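Local coordinates for DUF4973 domain-containing protein (Bacteroides thetaiotaomicron, PDB 4QNI), which is of unknown function but is a two-domain, probably lipid-anchored protein of a gut bacterium, thought to be an auxiliary nutrient-binding protein, at residues Gln214-Ala220 against Tyr233-Phe239. Sequence-based numbering, arbitrary orientation.
With EDO (1,2-ethanediol), chain G; EDO (1,2-ethanediol), chain E.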
loop_
_atom_site.group_PDB
_atom_site.type_symbol
_atom_site.label_atom_id
_atom_site.label_comp_id
_atom_site.label_asym_id
_atom_site.label_seq_id
_atom_site.Cartn_x
_atom_site.Cartn_y
_atom_site.Cartn_z
ATOM N N GLN A 214 16.625 -30.468 24.377
ATOM C CA GLN A 214 18.064 -30.170 24.275
ATOM C C GLN A 214 18.597 -30.380 22.871
ATOM O O GLN A 214 19.823 -30.433 22.667
ATOM C CB GLN A 214 18.843 -31.099 25.244
ATOM C CG GLN A 214 18.551 -30.846 26.721
ATOM C CD GLN A 214 18.954 -29.449 27.158
ATOM O OE1 GLN A 214 18.211 -28.773 27.881
ATOM N NE2 GLN A 214 20.140 -28.973 26.726
ATOM N N THR A 215 17.678 -30.517 21.898
ATOM C CA THR A 215 18.071 -30.798 20.526
ATOM C C THR A 215 17.224 -30.027 19.542
ATOM O O THR A 215 15.998 -29.961 19.653
ATOM C CB THR A 215 17.970 -32.328 20.211
ATOM O OG1 THR A 215 18.306 -33.114 21.354
ATOM C CG2 THR A 215 18.811 -32.755 19.032
ATOM N N ILE A 216 17.895 -29.516 18.532
ATOM C CA ILE A 216 17.272 -28.863 17.385
ATOM C C ILE A 216 17.832 -29.535 16.145
ATOM O O ILE A 216 18.782 -30.339 16.239
ATOM C CB ILE A 216 17.544 -27.304 17.375
ATOM C CG1 ILE A 216 19.044 -26.956 17.221
ATOM C CG2 ILE A 216 16.916 -26.592 18.590
ATOM C CD1 ILE A 216 19.332 -25.416 16.865
ATOM N N PHE A 217 17.315 -29.149 14.984
ATOM C CA PHE A 217 17.985 -29.451 13.737
ATOM C C PHE A 217 17.949 -28.182 12.853
ATOM O O PHE A 217 17.102 -27.296 13.037
ATOM C CB PHE A 217 17.475 -30.722 13.000
ATOM C CG PHE A 217 16.206 -30.529 12.204
ATOM C CD1 PHE A 217 16.244 -29.982 10.925
ATOM C CD2 PHE A 217 14.969 -30.886 12.741
ATOM C CE1 PHE A 217 15.074 -29.769 10.211
ATOM C CE2 PHE A 217 13.800 -30.665 12.033
ATOM C CZ PHE A 217 13.858 -30.109 10.772
ATOM N N THR A 218 18.907 -28.087 11.932
ATOM C CA THR A 218 18.896 -27.086 10.867
ATOM C C THR A 218 18.966 -27.890 9.571
ATOM O O THR A 218 19.407 -29.053 9.594
ATOM C CB THR A 218 20.068 -26.072 10.956
ATOM O OG1 THR A 218 21.264 -26.698 10.474
ATOM C CG2 THR A 218 20.262 -25.394 12.358
ATOM N N TYR A 219 18.584 -27.312 8.450
ATOM C CA TYR A 219 18.896 -27.971 7.196
ATOM C C TYR A 219 20.403 -27.724 6.913
ATOM O O TYR A 219 20.966 -26.744 7.411
ATOM C CB TYR A 219 18.006 -27.495 6.042
ATOM C CG TYR A 219 16.566 -27.909 6.240
ATOM C CD1 TYR A 219 16.190 -29.246 6.156
ATOM C CD2 TYR A 219 15.590 -26.973 6.564
ATOM C CE1 TYR A 219 14.888 -29.644 6.433
ATOM C CE2 TYR A 219 14.274 -27.355 6.794
ATOM C CZ TYR A 219 13.929 -28.693 6.732
ATOM O OH TYR A 219 12.634 -29.076 6.931
ATOM N N ALA A 220 21.057 -28.650 6.191
ATOM C CA ALA A 220 22.475 -28.544 5.857
ATOM C C ALA A 220 22.751 -27.322 4.980
ATOM O O ALA A 220 22.049 -27.091 3.998
ATOM C CB ALA A 220 22.943 -29.821 5.166
ATOM N N TYR A 233 18.598 -33.544 4.087
ATOM C CA TYR A 233 19.661 -32.680 4.617
ATOM C C TYR A 233 19.443 -32.130 6.060
ATOM O O TYR A 233 19.776 -30.966 6.315
ATOM C CB TYR A 233 19.857 -31.519 3.627
ATOM C CG TYR A 233 20.161 -32.015 2.230
ATOM C CD1 TYR A 233 21.432 -32.482 1.895
ATOM C CD2 TYR A 233 19.166 -32.071 1.254
ATOM C CE1 TYR A 233 21.711 -32.969 0.624
ATOM C CE2 TYR A 233 19.435 -32.561 -0.024
ATOM C CZ TYR A 233 20.707 -33.015 -0.331
ATOM O OH TYR A 233 20.985 -33.512 -1.581
ATOM N N LYS A 234 19.000 -32.980 7.019
ATOM C CA LYS A 234 18.823 -32.519 8.410
ATOM C C LYS A 234 20.099 -32.695 9.250
ATOM O O LYS A 234 20.619 -33.811 9.391
ATOM C CB LYS A 234 17.646 -33.219 9.102
ATOM C CG LYS A 234 16.308 -32.919 8.429
ATOM C CD LYS A 234 15.261 -33.949 8.795
ATOM C CE LYS A 234 14.586 -33.656 10.110
ATOM N NZ LYS A 234 13.775 -34.814 10.527
ATOM N N ILE A 235 20.577 -31.584 9.839
ATOM C CA ILE A 235 21.764 -31.578 10.694
ATOM C C ILE A 235 21.303 -31.338 12.146
ATOM O O ILE A 235 20.781 -30.273 12.459
ATOM C CB ILE A 235 22.810 -30.519 10.214
ATOM C CG1 ILE A 235 23.166 -30.657 8.705
ATOM C CG2 ILE A 235 24.057 -30.524 11.111
ATOM C CD1 ILE A 235 23.627 -32.112 8.150
ATOM N N LYS A 236 21.501 -32.335 13.013
ATOM C CA LYS A 236 21.087 -32.303 14.417
ATOM C C LYS A 236 22.085 -31.600 15.284
ATOM O O LYS A 236 23.286 -31.827 15.140
ATOM C CB LYS A 236 20.879 -33.725 14.953
ATOM C CG LYS A 236 19.655 -34.440 14.386
ATOM C CD LYS A 236 19.635 -35.940 14.738
ATOM C CE LYS A 236 19.447 -36.260 16.213
ATOM N NZ LYS A 236 19.688 -37.703 16.517
ATOM N N PHE A 237 21.584 -30.745 16.204
ATOM C CA PHE A 237 22.385 -30.008 17.201
ATOM C C PHE A 237 21.879 -30.343 18.600
ATOM O O PHE A 237 20.742 -30.009 18.953
ATOM C CB PHE A 237 22.342 -28.490 16.962
ATOM C CG PHE A 237 23.056 -28.013 15.716
ATOM C CD1 PHE A 237 22.467 -28.147 14.459
ATOM C CD2 PHE A 237 24.269 -27.325 15.809
ATOM C CE1 PHE A 237 23.120 -27.679 13.309
ATOM C CE2 PHE A 237 24.909 -26.835 14.657
ATOM C CZ PHE A 237 24.353 -27.054 13.414
ATOM N N ALA A 238 22.705 -31.053 19.370
ATOM C CA ALA A 238 22.381 -31.484 20.736
ATOM C C ALA A 238 23.201 -30.643 21.694
ATOM O O ALA A 238 24.407 -30.612 21.558
ATOM C CB ALA A 238 22.679 -32.975 20.909
ATOM N N PHE A 239 22.549 -29.940 22.632
ATOM C CA PHE A 239 23.176 -29.023 23.601
ATOM C C PHE A 239 23.489 -29.788 24.845
ATOM O O PHE A 239 22.573 -30.213 25.528
ATOM C CB PHE A 239 22.235 -27.819 23.876
ATOM C CG PHE A 239 21.997 -27.032 22.604
ATOM C CD1 PHE A 239 21.037 -27.439 21.681
ATOM C CD2 PHE A 239 22.760 -25.902 22.313
ATOM C CE1 PHE A 239 20.876 -26.755 20.474
ATOM C CE2 PHE A 239 22.597 -25.215 21.110
ATOM C CZ PHE A 239 21.648 -25.641 20.196
HETATM C C1 EDO G . 13.866 -35.400 13.859
HETATM O O1 EDO G . 13.245 -34.228 13.347
HETATM C C2 EDO G . 12.901 -36.163 14.794
HETATM O O2 EDO G . 11.990 -36.937 14.020
HETATM C C1 EDO E . 23.614 -24.622 10.191
HETATM O O1 EDO E . 24.158 -25.906 9.964
HETATM C C2 EDO E . 24.402 -23.576 9.423
HETATM O O2 EDO E . 24.162 -23.712 8.035
#
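Lys-234 reaches diagonally across the strand pair to lay its aliphatic end over one face of the Phe-217 ring: CE of Lys-234 sits 3.6 Å from the centroid of that ring, a CH-pi contact, and NZ follows in a cation-pi approach 23° off the normal. A bend at chi3 (84°) folds the lysine chain over the ring instead of letting it run on past. Its ammonium group also forms a salt bridge with Asp-131 and donates to a 1,2-ethanediol. The Phe-217 ring stacks as well with Tyr-209 of strand 205-210. With an alanine in place of Phe-217, the lysine methylenes would probably lose the flat surface they rest on, and the Tyr-209 ring its stacking partner.

The face carrying Ile-216, Thr-218 and Phe-237 is mostly apolar. CG1 of Ile-216 packs 3.6 Å from CB of Phe-237 and meets the Phe-239 ring at its edge, while Thr-218 lies obliquely against Phe-237.

Between these two layers runs the backbone ladder, in which Ile-216 with Phe-237 and Thr-218 with Ile-235 are hydrogen-bonded pairs; N of Phe-237 reaches O of Ile-216 at 2.8 Å, almost straight (179°). At one end the Gln-214 amide extends the ladder, NE2 giving a 3.0 Å bond to O of Phe-239; Tyr-171 OH is a second partner of NE2. Strands 205-210 and 244-250 flank this antiparallel beta-hairpin within the meandering run, 205-210 through 306-321, of the BT_3044-like C-terminal domain's large antiparallel sheet.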